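Local coordinates for ribosome inactivating type 1 protein (Iris hollandica, PDB 3MVG), which belongs to the type 1 ribosome-inactivating proteins, single-chain plant proteins with a mixed sheet at one end and a largely helical middle, at residues Gln47-Val52 with Thr63-Arg68; Asn70-Ala75 with Leu158-Ala163. One frame throughout, in Å; residues are numbered along the deposited sequence.

Contact 1: residues Gln47-Val52 with Thr63-Arg68; sequences QDLLFV and TLVLNR. With SO4 (sulfate ion), chain C.
R68 is folded back toward Q47 by a bend at chi3 (62°); with CG anti to its own carbonyl carbon, its chain first passes over the D48 carbonyl and then lays the guanidinium beside the backbone carbonyl of Q47. CB and CG both come within contact of D48 O, CG at 3.4 Å, while the backbone N of R68 binds the same oxygen at 2.7 Å. Farther out, NH1 of R68 donates to Q47 O (2.9 Å), which lies a little out of the guanidinium plane. The outer edge of the group faces a sulfate ion, probably from the crystallisation liquor, whose sulfur lies in that plane: NH1 binds O1 of the sulfate at 3.1 Å and NH2 binds its O3 at 2.9 Å, both almost straight. NE also donates to R26 O and NH2 to S28 O, so partners on several sides fix the rotation of the group. The extended Q47 chain runs out past it, its amide plane turned 41° from the guanidinium. Beyond this end the backbones pair regularly, L50 with L66 and V52 with L64 as hydrogen-bonded pairs, L49 with N67 and F51 with V65 as non-hydrogen-bonded ones. On the face carrying F51 and V65 the two side chains lie alongside each other, CE2 of F51 touching CG2 of V65 at 3.7 Å; CG2 of T63 packs against CB of F51 at 3.6 Å. V94 of helix 92-95 adjoins L49 and F51 here. On the reverse face, L50 and V52 press against L23 of helix 13-27. Strands 49-55 and 61-67, antiparallel with 155° between the directions of these segments, thus form a beta hairpin within the mixed sheet of the ribosome-inactivating fold, its open end fastened by R68.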
loop_
_atom_site.group_PDB
_atom_site.type_symbol
_atom_site.label_atom_id
_atom_site.label_comp_id
_atom_site.label_asym_id
_atom_site.label_seq_id
_atom_site.Cartn_x
_atom_site.Cartn_y
_atom_site.Cartn_z
ATOM N N GLN A 47 4.808 28.257 12.433
ATOM C CA GLN A 47 3.776 27.223 12.507
ATOM C C GLN A 47 3.640 26.482 11.176
ATOM O O GLN A 47 3.141 25.357 11.153
ATOM C CB GLN A 47 2.432 27.832 12.941
ATOM C CG GLN A 47 1.323 26.798 13.209
ATOM C CD GLN A 47 0.185 27.319 14.080
ATOM O OE1 GLN A 47 -0.979 26.947 13.888
ATOM N NE2 GLN A 47 0.516 28.169 15.046
ATOM N N ASP A 48 4.086 27.121 10.091
ATOM C CA ASP A 48 4.064 26.544 8.742
ATOM C C ASP A 48 5.131 25.473 8.529
ATOM O O ASP A 48 5.102 24.798 7.509
ATOM C CB ASP A 48 4.333 27.616 7.670
ATOM C CG ASP A 48 3.236 28.666 7.546
ATOM O OD1 ASP A 48 2.106 28.467 8.033
ATOM O OD2 ASP A 48 3.538 29.711 6.923
ATOM N N LEU A 49 6.101 25.353 9.434
ATOM C CA LEU A 49 7.258 24.481 9.198
ATOM C C LEU A 49 7.213 23.182 9.985
ATOM O O LEU A 49 6.568 23.088 11.038
ATOM C CB LEU A 49 8.568 25.226 9.482
ATOM C CG LEU A 49 8.803 26.522 8.701
ATOM C CD1 LEU A 49 10.116 27.183 9.120
ATOM C CD2 LEU A 49 8.772 26.294 7.193
ATOM N N LEU A 50 7.902 22.174 9.460
ATOM C CA LEU A 50 8.061 20.906 10.141
ATOM C C LEU A 50 9.460 20.397 9.842
ATOM O O LEU A 50 9.928 20.488 8.710
ATOM C CB LEU A 50 6.996 19.916 9.653
ATOM C CG LEU A 50 6.945 18.570 10.366
ATOM C CD1 LEU A 50 6.510 18.729 11.808
ATOM C CD2 LEU A 50 5.992 17.658 9.633
ATOM N N PHE A 51 10.136 19.877 10.856
ATOM C CA PHE A 51 11.455 19.275 10.679
ATOM C C PHE A 51 11.317 17.761 10.578
ATOM O O PHE A 51 10.564 17.150 11.347
ATOM C CB PHE A 51 12.358 19.599 11.872
ATOM C CG PHE A 51 12.945 20.999 11.877
ATOM C CD1 PHE A 51 13.837 21.350 12.880
ATOM C CD2 PHE A 51 12.655 21.947 10.893
ATOM C CE1 PHE A 51 14.415 22.625 12.934
ATOM C CE2 PHE A 51 13.227 23.234 10.942
ATOM C CZ PHE A 51 14.110 23.563 11.964
ATOM N N VAL A 52 12.079 17.160 9.668
ATOM C CA VAL A 52 12.121 15.717 9.499
ATOM C C VAL A 52 13.578 15.306 9.621
ATOM O O VAL A 52 14.379 15.556 8.719
ATOM C CB VAL A 52 11.545 15.279 8.131
ATOM C CG1 VAL A 52 11.640 13.765 7.966
ATOM C CG2 VAL A 52 10.101 15.714 8.015
ATOM N N THR A 63 18.520 17.123 8.756
ATOM C CA THR A 63 17.150 17.516 9.031
ATOM C C THR A 63 16.565 18.225 7.834
ATOM O O THR A 63 17.026 19.310 7.481
ATOM C CB THR A 63 17.060 18.412 10.270
ATOM O OG1 THR A 63 17.626 17.715 11.387
ATOM C CG2 THR A 63 15.601 18.776 10.584
ATOM N N LEU A 64 15.554 17.621 7.221
ATOM C CA LEU A 64 14.805 18.304 6.178
ATOM C C LEU A 64 13.849 19.303 6.809
ATOM O O LEU A 64 13.277 19.039 7.874
ATOM C CB LEU A 64 13.989 17.312 5.358
ATOM C CG LEU A 64 14.724 16.184 4.638
ATOM C CD1 LEU A 64 13.710 15.270 3.967
ATOM C CD2 LEU A 64 15.701 16.745 3.616
ATOM N N VAL A 65 13.682 20.447 6.160
ATOM C CA VAL A 65 12.668 21.409 6.562
ATOM C C VAL A 65 11.555 21.326 5.536
ATOM O O VAL A 65 11.785 21.547 4.343
ATOM C CB VAL A 65 13.230 22.843 6.634
ATOM C CG1 VAL A 65 12.166 23.812 7.151
ATOM C CG2 VAL A 65 14.486 22.879 7.504
ATOM N N LEU A 66 10.361 20.968 5.995
ATOM C CA LEU A 66 9.198 20.926 5.126
ATOM C C LEU A 66 8.299 22.117 5.395
ATOM O O LEU A 66 8.219 22.619 6.516
ATOM C CB LEU A 66 8.419 19.622 5.314
ATOM C CG LEU A 66 8.947 18.414 4.529
ATOM C CD1 LEU A 66 10.361 18.033 4.961
ATOM C CD2 LEU A 66 7.993 17.235 4.676
ATOM N N ASN A 67 7.646 22.576 4.336
ATOM C CA ASN A 67 6.560 23.523 4.445
ATOM C C ASN A 67 5.287 22.689 4.598
ATOM O O ASN A 67 4.957 21.884 3.731
ATOM C CB ASN A 67 6.517 24.388 3.191
ATOM C CG ASN A 67 5.422 25.440 3.223
ATOM O OD1 ASN A 67 4.634 25.527 4.165
ATOM N ND2 ASN A 67 5.378 26.259 2.178
ATOM N N ARG A 68 4.587 22.850 5.715
ATOM C CA ARG A 68 3.353 22.103 5.938
ATOM C C ARG A 68 2.276 22.401 4.888
ATOM O O ARG A 68 1.424 21.562 4.622
ATOM C CB ARG A 68 2.788 22.376 7.333
ATOM C CG ARG A 68 3.642 21.854 8.489
ATOM C CD ARG A 68 3.105 22.276 9.865
ATOM N NE ARG A 68 1.767 21.739 10.115
ATOM C CZ ARG A 68 0.693 22.450 10.459
ATOM N NH1 ARG A 68 0.756 23.763 10.657
ATOM N NH2 ARG A 68 -0.460 21.821 10.644
HETATM S S SO4 C . -2.959 24.829 11.110
HETATM O O1 SO4 C . -1.713 25.454 11.336
HETATM O O2 SO4 C . -3.600 25.053 9.873
HETATM O O3 SO4 C . -2.807 23.456 11.126
HETATM O O4 SO4 C . -3.776 25.237 12.243
#

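Contact 2: residues Asn70-Ala75 with Leu158-Ala163; sequences NAYVVA and LVSETA
A71 and S160 meet where strand 72-75 passes helix 158-163, the two N-to-C directions 150° apart and the axes 8.3 Å from each other at closest approach. One strong link joins them: the S160 hydroxyl OG donates to A71 O at 2.7 Å, in the carbonyl plane and on a lone pair. That aim follows from chi1 of S160 (-61°), which sets OG anti to the serine's carbonyl carbon, and CB of S160 comes in close behind it, 3.2 Å from A71 O. The hydroxyl also lies near the next two residues, with CA of Y72 at 3.7 Å and CG2 of V73 at 4.1 Å. The Y72 ring flanks this bond, its CD2 lying 4.2 Å from CB of S160. Farther along the ring, OE2 of E161 sits near the ring plane at the edge, 4.4 Å from CE2 of Y72; both polar ends have partners elsewhere, Y72 OH at G106 O and E161 OE2 at the hydroxyl of Y108. The A71 carbonyl is offered from a kink in the chain: the backbone angles of A71 lie in the left-handed region, and A71 and Y72 together oppose N67 in a G1 beta bulge. N70 braces the kink as an Asx turn, OD1 accepting from Y72 N at 3.1 Å, with the donor above the amide's carbonyl plane. On the helix side, the turn at 158-161 is wider, of pi type. R164, just past the segment, binds N70 O, a second tie from the helix to the residue before the bulge. L27 of helix 13-27 touches A71, and V73 rests on L66 of strand 61-67, so the contact sits between helix 146-164 and strand 72-78, with helices 13-27 and 166-173 alongside.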
loop_
_atom_site.group_PDB
_atom_site.type_symbol
_atom_site.label_atom_id
_atom_site.label_comp_id
_atom_site.label_asym_id
_atom_site.label_seq_id
_atom_site.Cartn_x
_atom_site.Cartn_y
_atom_site.Cartn_z
ATOM N N ASN A 70 2.533 22.563 1.683
ATOM C CA ASN A 70 2.612 21.698 0.512
ATOM C C ASN A 70 3.353 20.381 0.746
ATOM O O ASN A 70 3.555 19.601 -0.188
ATOM C CB ASN A 70 3.178 22.458 -0.703
ATOM C CG ASN A 70 4.620 22.876 -0.519
ATOM O OD1 ASN A 70 5.231 22.640 0.525
ATOM N ND2 ASN A 70 5.184 23.494 -1.557
ATOM N N ALA A 71 3.743 20.139 1.998
ATOM C CA ALA A 71 4.480 18.925 2.401
ATOM C C ALA A 71 5.828 18.773 1.700
ATOM O O ALA A 71 6.372 17.670 1.631
ATOM C CB ALA A 71 3.622 17.667 2.202
ATOM N N TYR A 72 6.383 19.877 1.211
ATOM C CA TYR A 72 7.580 19.829 0.376
ATOM C C TYR A 72 8.812 20.418 1.061
ATOM O O TYR A 72 8.722 21.271 1.937
ATOM C CB TYR A 72 7.324 20.571 -0.937
ATOM C CG TYR A 72 8.112 20.056 -2.123
ATOM C CD1 TYR A 72 9.217 20.757 -2.618
ATOM C CD2 TYR A 72 7.737 18.879 -2.761
ATOM C CE1 TYR A 72 9.922 20.297 -3.732
ATOM C CE2 TYR A 72 8.418 18.415 -3.877
ATOM C CZ TYR A 72 9.513 19.126 -4.350
ATOM O OH TYR A 72 10.195 18.648 -5.449
ATOM N N VAL A 73 9.977 19.956 0.624
ATOM C CA VAL A 73 11.257 20.378 1.196
ATOM C C VAL A 73 11.599 21.804 0.771
ATOM O O VAL A 73 11.504 22.124 -0.417
ATOM C CB VAL A 73 12.386 19.407 0.762
ATOM C CG1 VAL A 73 13.745 19.897 1.231
ATOM C CG2 VAL A 73 12.130 18.006 1.300
ATOM N N VAL A 74 12.000 22.643 1.733
ATOM C CA VAL A 74 12.452 24.012 1.448
ATOM C C VAL A 74 13.918 24.250 1.834
ATOM O O VAL A 74 14.544 25.216 1.380
ATOM C CB VAL A 74 11.562 25.091 2.137
ATOM C CG1 VAL A 74 10.097 24.958 1.693
ATOM C CG2 VAL A 74 11.685 25.032 3.665
ATOM N N ALA A 75 14.471 23.358 2.652
ATOM C CA ALA A 75 15.817 23.521 3.194
ATOM C C ALA A 75 16.219 22.236 3.879
ATOM O O ALA A 75 15.386 21.356 4.101
ATOM C CB ALA A 75 15.845 24.668 4.188
ATOM N N LEU A 158 10.957 9.991 -1.257
ATOM C CA LEU A 158 10.744 9.028 -0.176
ATOM C C LEU A 158 10.159 9.632 1.092
ATOM O O LEU A 158 9.798 8.889 2.016
ATOM C CB LEU A 158 12.028 8.244 0.118
ATOM C CG LEU A 158 12.510 7.388 -1.055
ATOM C CD1 LEU A 158 13.844 6.751 -0.718
ATOM C CD2 LEU A 158 11.488 6.319 -1.382
ATOM N N VAL A 159 10.045 10.960 1.139
ATOM C CA VAL A 159 9.441 11.647 2.274
ATOM C C VAL A 159 8.192 12.411 1.824
ATOM O O VAL A 159 7.090 12.082 2.255
ATOM C CB VAL A 159 10.461 12.579 2.985
ATOM C CG1 VAL A 159 9.784 13.377 4.071
ATOM C CG2 VAL A 159 11.614 11.754 3.561
ATOM N N SER A 160 8.352 13.408 0.951
ATOM C CA SER A 160 7.211 14.230 0.513
ATOM C C SER A 160 6.233 13.471 -0.381
ATOM O O SER A 160 5.021 13.531 -0.176
ATOM C CB SER A 160 7.698 15.475 -0.219
ATOM O OG SER A 160 8.497 16.293 0.617
ATOM N N GLU A 161 6.744 12.773 -1.391
ATOM C CA GLU A 161 5.842 12.144 -2.359
ATOM C C GLU A 161 5.099 10.953 -1.778
ATOM O O GLU A 161 3.932 10.737 -2.091
ATOM C CB GLU A 161 6.555 11.752 -3.654
ATOM C CG GLU A 161 7.224 12.912 -4.411
ATOM C CD GLU A 161 6.269 13.908 -5.045
ATOM O OE1 GLU A 161 5.036 13.809 -4.854
ATOM O OE2 GLU A 161 6.775 14.801 -5.750
ATOM N N THR A 162 5.779 10.163 -0.950
ATOM C CA THR A 162 5.125 9.063 -0.238
ATOM C C THR A 162 4.124 9.572 0.815
ATOM O O THR A 162 3.086 8.945 1.030
ATOM C CB THR A 162 6.160 8.149 0.415
ATOM O OG1 THR A 162 7.032 8.968 1.189
ATOM C CG2 THR A 162 6.968 7.376 -0.636
ATOM N N ALA A 163 4.425 10.700 1.460
ATOM C CA ALA A 163 3.438 11.314 2.358
ATOM C C ALA A 163 2.182 11.708 1.559
ATOM O O ALA A 163 1.064 11.511 2.017
ATOM C CB ALA A 163 4.019 12.540 3.055
#

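The two contacts follow one another along the chain, contact 1 closing at R68 just before contact 2 opens at N70, and their centres lie about 9 Å apart. Strands 61-67 and 72-78 are neighbours in the same mixed sheet, probably hydrogen-bonded between V65 N and A75 O (2.8 Å) and between V65 O and V74 N. Contact 1 therefore holds strand to strand within the sheet, whereas contact 2, close to the centre of the chain, ties the next strand to helix 146-164, more than 80 residues later. Helix 13-27 touches both. Contact 1 builds the sheet and contact 2 connects it to the helical part of the ribosome-inactivating protein fold.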